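Local coordinates for protein Cow rumen GH26 endo-mannanase (PDB 6UEH) that probably hydrolyses internal beta-1,4 linkages of mannan and galactomannan chains as a GH26 endo-mannanase from the cow rumen, at residues K156-L161 against K421-L426; E313-V318 against I371-G376. All blocks are in the same frame, centred on the assembly; numbering follows the deposited sequence.

Both contacts are buried in the GH26 barrel, about 20 Å apart between centres, and contact 2 is nested within the chain loop closed by contact 1. Contact 1 sets helix 152-164 against strand 423-429 near the strand's start, so it belongs to the N-terminal end of the barrel; contact 2 joins the loops that follow strands 306-309 and 357-362, beyond the C-terminal strand ends. The two have no element in common, one pairing helix with strand, the other two loops. A thioether methyl on an amide and a leucine makes the first; an indole face under a glutamate chain makes the second. They meet where Lys-422 CE packs on Tyr-374 OH, 3.4 Å away.

Contact 1 of 2, residues K156-L161 against K421-L426; sequences KLQDYL and KKMISL
In Met-423 the chain runs straight as far as SD and then turns at chi3 (-66°), while in Gln-158, with CG trans to the backbone N (chi1 -176°), the bend comes at chi2 (78°). The two side chains approach from opposite directions, and the CE methyl of Met-423 ends over the flat of the Gln-158 amide: CE is 3.6 Å from CD of Gln-158 and 3.5 Å from its OE1. The touch is van der Waals. The amide owes its polar hold to another residue, since NE2 of Gln-158 is hydrogen-bonded to the backbone O of Asp-381, which helps fix its rotation. One helical turn along, Leu-161 supplies the apolar part, its CB lying 3.8 Å from Met-423 CE. The sulfur leans on the helix backbone instead, SD of Met-423 standing 3.8 Å from the carbonyl C of Leu-161. Replacing Met-423 with an alanine would probably open a gap beneath the Gln-158 amide and leave Leu-161 CB without its thioether neighbour. Met-382, on the adjacent strand, touches both Gln-158 and Leu-161, and Ile-358 of strand 357-362 also meets Gln-158, so the same helix face serves three consecutive strands. Side chains alternate along 423-426: Ile-424 packs on helix 408-417, whereas Met-423 faces the helix before the first barrel strand. Here a helix ahead of the first strand covers the starts of parallel strands, one way in which the N-terminal end of a (beta/alpha)8 barrel is closed.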
# COMPACT_ATOMS: atom_id res chain seq x y z
N LYS A 156 -6.70 20.10 8.86
CA LYS A 156 -6.36 20.91 7.69
C LYS A 156 -5.34 20.20 6.80
O LYS A 156 -5.43 20.27 5.57
CB LYS A 156 -5.85 22.29 8.11
CG LYS A 156 -6.96 23.24 8.53
CD LYS A 156 -6.44 24.38 9.40
CE LYS A 156 -5.52 25.30 8.63
NZ LYS A 156 -5.08 26.45 9.49
N LEU A 157 -4.38 19.52 7.42
CA LEU A 157 -3.41 18.74 6.66
C LEU A 157 -4.10 17.60 5.91
O LEU A 157 -3.87 17.40 4.71
CB LEU A 157 -2.31 18.18 7.57
CG LEU A 157 -1.33 17.18 6.95
CD1 LEU A 157 -0.69 17.74 5.68
CD2 LEU A 157 -0.25 16.79 7.96
N GLN A 158 -4.95 16.85 6.61
CA GLN A 158 -5.67 15.74 6.00
C GLN A 158 -6.55 16.21 4.84
O GLN A 158 -6.66 15.53 3.82
CB GLN A 158 -6.51 15.00 7.04
CG GLN A 158 -7.23 13.76 6.52
CD GLN A 158 -6.32 12.54 6.39
OE1 GLN A 158 -5.12 12.67 6.16
NE2 GLN A 158 -6.90 11.36 6.55
N ASP A 159 -7.16 17.38 5.01
CA ASP A 159 -8.02 17.93 3.96
C ASP A 159 -7.19 18.36 2.75
O ASP A 159 -7.63 18.18 1.61
CB ASP A 159 -8.84 19.10 4.49
CG ASP A 159 -10.05 18.64 5.27
OD1 ASP A 159 -10.57 17.54 4.96
OD2 ASP A 159 -10.49 19.37 6.18
N TYR A 160 -6.01 18.91 2.99
CA TYR A 160 -5.11 19.25 1.89
C TYR A 160 -4.74 18.00 1.10
O TYR A 160 -4.73 18.01 -0.13
CB TYR A 160 -3.84 19.94 2.38
CG TYR A 160 -2.79 19.99 1.29
CD1 TYR A 160 -2.87 20.91 0.26
CD2 TYR A 160 -1.73 19.08 1.28
CE1 TYR A 160 -1.92 20.95 -0.74
CE2 TYR A 160 -0.78 19.11 0.27
CZ TYR A 160 -0.88 20.05 -0.73
OH TYR A 160 0.07 20.08 -1.73
N LEU A 161 -4.40 16.94 1.82
CA LEU A 161 -4.06 15.66 1.20
C LEU A 161 -5.21 15.15 0.35
O LEU A 161 -5.02 14.68 -0.77
CB LEU A 161 -3.68 14.63 2.26
CG LEU A 161 -2.48 14.98 3.15
CD1 LEU A 161 -2.27 13.93 4.23
CD2 LEU A 161 -1.23 15.15 2.31
N LYS A 421 -12.55 4.44 1.39
CA LYS A 421 -12.87 5.33 2.50
C LYS A 421 -11.62 5.92 3.13
O LYS A 421 -11.69 6.85 3.93
CB LYS A 421 -13.71 4.61 3.55
CG LYS A 421 -15.05 4.12 3.03
CD LYS A 421 -16.02 3.82 4.15
CE LYS A 421 -17.33 3.29 3.60
NZ LYS A 421 -17.86 4.16 2.51
N LYS A 422 -10.46 5.37 2.77
CA LYS A 422 -9.18 5.88 3.23
C LYS A 422 -8.25 6.12 2.04
O LYS A 422 -8.28 5.38 1.06
CB LYS A 422 -8.52 4.91 4.22
CG LYS A 422 -9.43 4.44 5.35
CD LYS A 422 -9.81 5.57 6.29
CE LYS A 422 -10.77 5.08 7.36
NZ LYS A 422 -11.15 6.15 8.33
N MET A 423 -7.44 7.17 2.13
CA MET A 423 -6.43 7.43 1.12
C MET A 423 -5.32 6.40 1.22
O MET A 423 -5.03 5.88 2.30
CB MET A 423 -5.86 8.84 1.26
CG MET A 423 -6.84 9.94 0.91
SD MET A 423 -6.13 11.58 1.12
CE MET A 423 -5.88 11.62 2.89
N ILE A 424 -4.69 6.09 0.08
CA ILE A 424 -3.65 5.07 0.03
C ILE A 424 -2.35 5.65 -0.50
O ILE A 424 -2.35 6.40 -1.48
CB ILE A 424 -4.08 3.90 -0.85
CG1 ILE A 424 -5.45 3.40 -0.39
CG2 ILE A 424 -3.05 2.78 -0.80
CD1 ILE A 424 -5.88 2.21 -1.11
N SER A 425 -1.24 5.28 0.13
CA SER A 425 0.06 5.82 -0.25
C SER A 425 1.16 4.76 -0.32
O SER A 425 0.99 3.64 0.15
CB SER A 425 0.47 6.90 0.74
OG SER A 425 0.71 6.34 2.02
N LEU A 426 2.29 5.15 -0.90
CA LEU A 426 3.51 4.35 -0.81
C LEU A 426 4.33 4.88 0.36
O LEU A 426 5.17 5.76 0.19
CB LEU A 426 4.30 4.42 -2.12
CG LEU A 426 3.68 3.74 -3.34
CD1 LEU A 426 4.48 4.03 -4.59
CD2 LEU A 426 3.57 2.24 -3.10

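Contact 2 of 2, residues E313-V318 against I371-G376; sequences EAEGNV and IQWYAG
Trp-373 lays one face of its indole under the backbone and side chain of Glu-315, joining the loops that follow the fourth and fifth strands of the (beta/alpha)8 barrel, on the side where glycosidases of this fold carry their active site. With CG beside the backbone N (chi1 -62°) and the ring turned broadside at chi2 (82°), the tryptophan reaches out of a short 3-10 segment toward 313-318. Glu-315 answers with a fully stretched chain, chi1 180° and the next torsion alike, which crosses the tryptophan side chain at about a right angle. Its CB makes a CH-pi contact, 3.5 Å from the centroid of the five-membered ring of Trp-373 and almost directly above it. Beyond that, CG of Glu-315 passes 3.4 Å from NE1 of Trp-373. The carboxylate then lies nearly parallel to the indole, and OE1 of Glu-315 is 3.7 Å from CD1 of Trp-373. Glu-315 CA stands 3.5 Å above the ring plane, so main chain as well as side chain covers this face. The carbonyl C of Ala-314 extends the cover toward the rim of the six-membered ring, 3.7 Å above its plane, and the CB methyl of Ala-314 sits off the rim, 3.6 Å from CE3 of Trp-373.

The polar ends are satisfied by residues just outside the two segments. Glu-315 OE1 is hydrogen-bonded to Ser-370 OG and OE2 to the backbone N of Asn-319, a two-handed grip that should keep the carboxylate from turning. Helix 334-351 packs against both partners, Tyr-337 on Ala-314 and Ala-334 on Trp-373. Asn-319 serves both partners: while its N holds Glu-315, its carbonyl O accepts the hydrogen bond from NE1 of Trp-373.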
# COMPACT_ATOMS: atom_id res chain seq x y z
N GLU A 313 4.15 -2.34 8.81
CA GLU A 313 4.49 -3.59 8.13
C GLU A 313 4.08 -4.82 8.94
O GLU A 313 4.81 -5.80 9.00
CB GLU A 313 5.99 -3.63 7.82
CG GLU A 313 6.46 -2.52 6.89
CD GLU A 313 7.93 -2.65 6.53
OE1 GLU A 313 8.61 -3.55 7.06
OE2 GLU A 313 8.42 -1.84 5.70
N ALA A 314 2.90 -4.74 9.55
CA ALA A 314 2.47 -5.72 10.55
C ALA A 314 2.44 -7.16 10.05
O ALA A 314 3.04 -8.04 10.67
CB ALA A 314 1.10 -5.34 11.07
N GLU A 315 1.75 -7.40 8.94
CA GLU A 315 1.61 -8.76 8.43
C GLU A 315 2.94 -9.36 8.01
O GLU A 315 3.20 -10.54 8.24
CB GLU A 315 0.63 -8.81 7.26
CG GLU A 315 0.46 -10.22 6.69
CD GLU A 315 -0.52 -10.29 5.53
OE1 GLU A 315 -1.09 -9.24 5.16
OE2 GLU A 315 -0.71 -11.40 4.99
N GLY A 316 3.80 -8.54 7.41
CA GLY A 316 5.03 -9.03 6.83
C GLY A 316 4.70 -9.90 5.62
O GLY A 316 3.98 -9.47 4.72
N ASN A 317 5.23 -11.12 5.60
CA ASN A 317 4.88 -12.07 4.55
C ASN A 317 3.53 -12.72 4.86
O ASN A 317 3.13 -12.79 6.03
CB ASN A 317 5.98 -13.12 4.39
CG ASN A 317 7.22 -12.56 3.73
OD1 ASN A 317 7.14 -11.89 2.70
ND2 ASN A 317 8.37 -12.81 4.33
N VAL A 318 2.86 -13.20 3.82
CA VAL A 318 1.46 -13.63 3.92
C VAL A 318 1.17 -14.57 5.09
O VAL A 318 1.75 -15.65 5.20
CB VAL A 318 1.00 -14.31 2.60
CG1 VAL A 318 2.00 -15.37 2.15
CG2 VAL A 318 -0.40 -14.89 2.76
N ILE A 371 -6.61 -8.26 4.86
CA ILE A 371 -7.48 -7.23 5.43
C ILE A 371 -7.73 -7.46 6.92
O ILE A 371 -8.23 -6.58 7.62
CB ILE A 371 -8.83 -7.17 4.69
CG1 ILE A 371 -9.48 -5.79 4.88
CG2 ILE A 371 -9.75 -8.29 5.16
CD1 ILE A 371 -10.82 -5.66 4.18
N GLN A 372 -7.37 -8.65 7.41
CA GLN A 372 -7.55 -8.96 8.83
C GLN A 372 -6.58 -8.17 9.70
O GLN A 372 -6.72 -8.14 10.92
CB GLN A 372 -7.38 -10.46 9.07
CG GLN A 372 -8.42 -11.32 8.37
CD GLN A 372 -8.37 -12.76 8.81
OE1 GLN A 372 -7.93 -13.07 9.92
NE2 GLN A 372 -8.83 -13.66 7.94
N TRP A 373 -5.60 -7.52 9.07
CA TRP A 373 -4.64 -6.69 9.79
C TRP A 373 -5.07 -5.23 9.82
O TRP A 373 -4.33 -4.36 10.29
CB TRP A 373 -3.25 -6.81 9.16
CG TRP A 373 -2.68 -8.20 9.21
CD1 TRP A 373 -2.94 -9.23 8.35
CD2 TRP A 373 -1.75 -8.70 10.17
NE1 TRP A 373 -2.23 -10.34 8.72
CE2 TRP A 373 -1.49 -10.05 9.84
CE3 TRP A 373 -1.10 -8.15 11.28
CZ2 TRP A 373 -0.62 -10.85 10.57
CZ3 TRP A 373 -0.24 -8.94 12.01
CH2 TRP A 373 -0.00 -10.28 11.66
N TYR A 374 -6.27 -4.96 9.30
CA TYR A 374 -6.83 -3.61 9.30
C TYR A 374 -7.61 -3.35 10.58
O TYR A 374 -8.48 -4.13 10.96
CB TYR A 374 -7.71 -3.40 8.07
CG TYR A 374 -8.36 -2.04 7.96
CD1 TYR A 374 -7.60 -0.88 8.03
CD2 TYR A 374 -9.73 -1.92 7.76
CE1 TYR A 374 -8.19 0.37 7.92
CE2 TYR A 374 -10.33 -0.68 7.65
CZ TYR A 374 -9.56 0.46 7.73
OH TYR A 374 -10.16 1.70 7.62
N ALA A 375 -7.30 -2.24 11.26
CA ALA A 375 -7.88 -1.95 12.56
C ALA A 375 -9.28 -1.34 12.48
O ALA A 375 -9.94 -1.17 13.50
CB ALA A 375 -6.96 -1.04 13.35
N GLY A 376 -9.72 -1.00 11.27
CA GLY A 376 -11.07 -0.48 11.09
C GLY A 376 -11.11 1.02 10.83
O GLY A 376 -10.19 1.75 11.18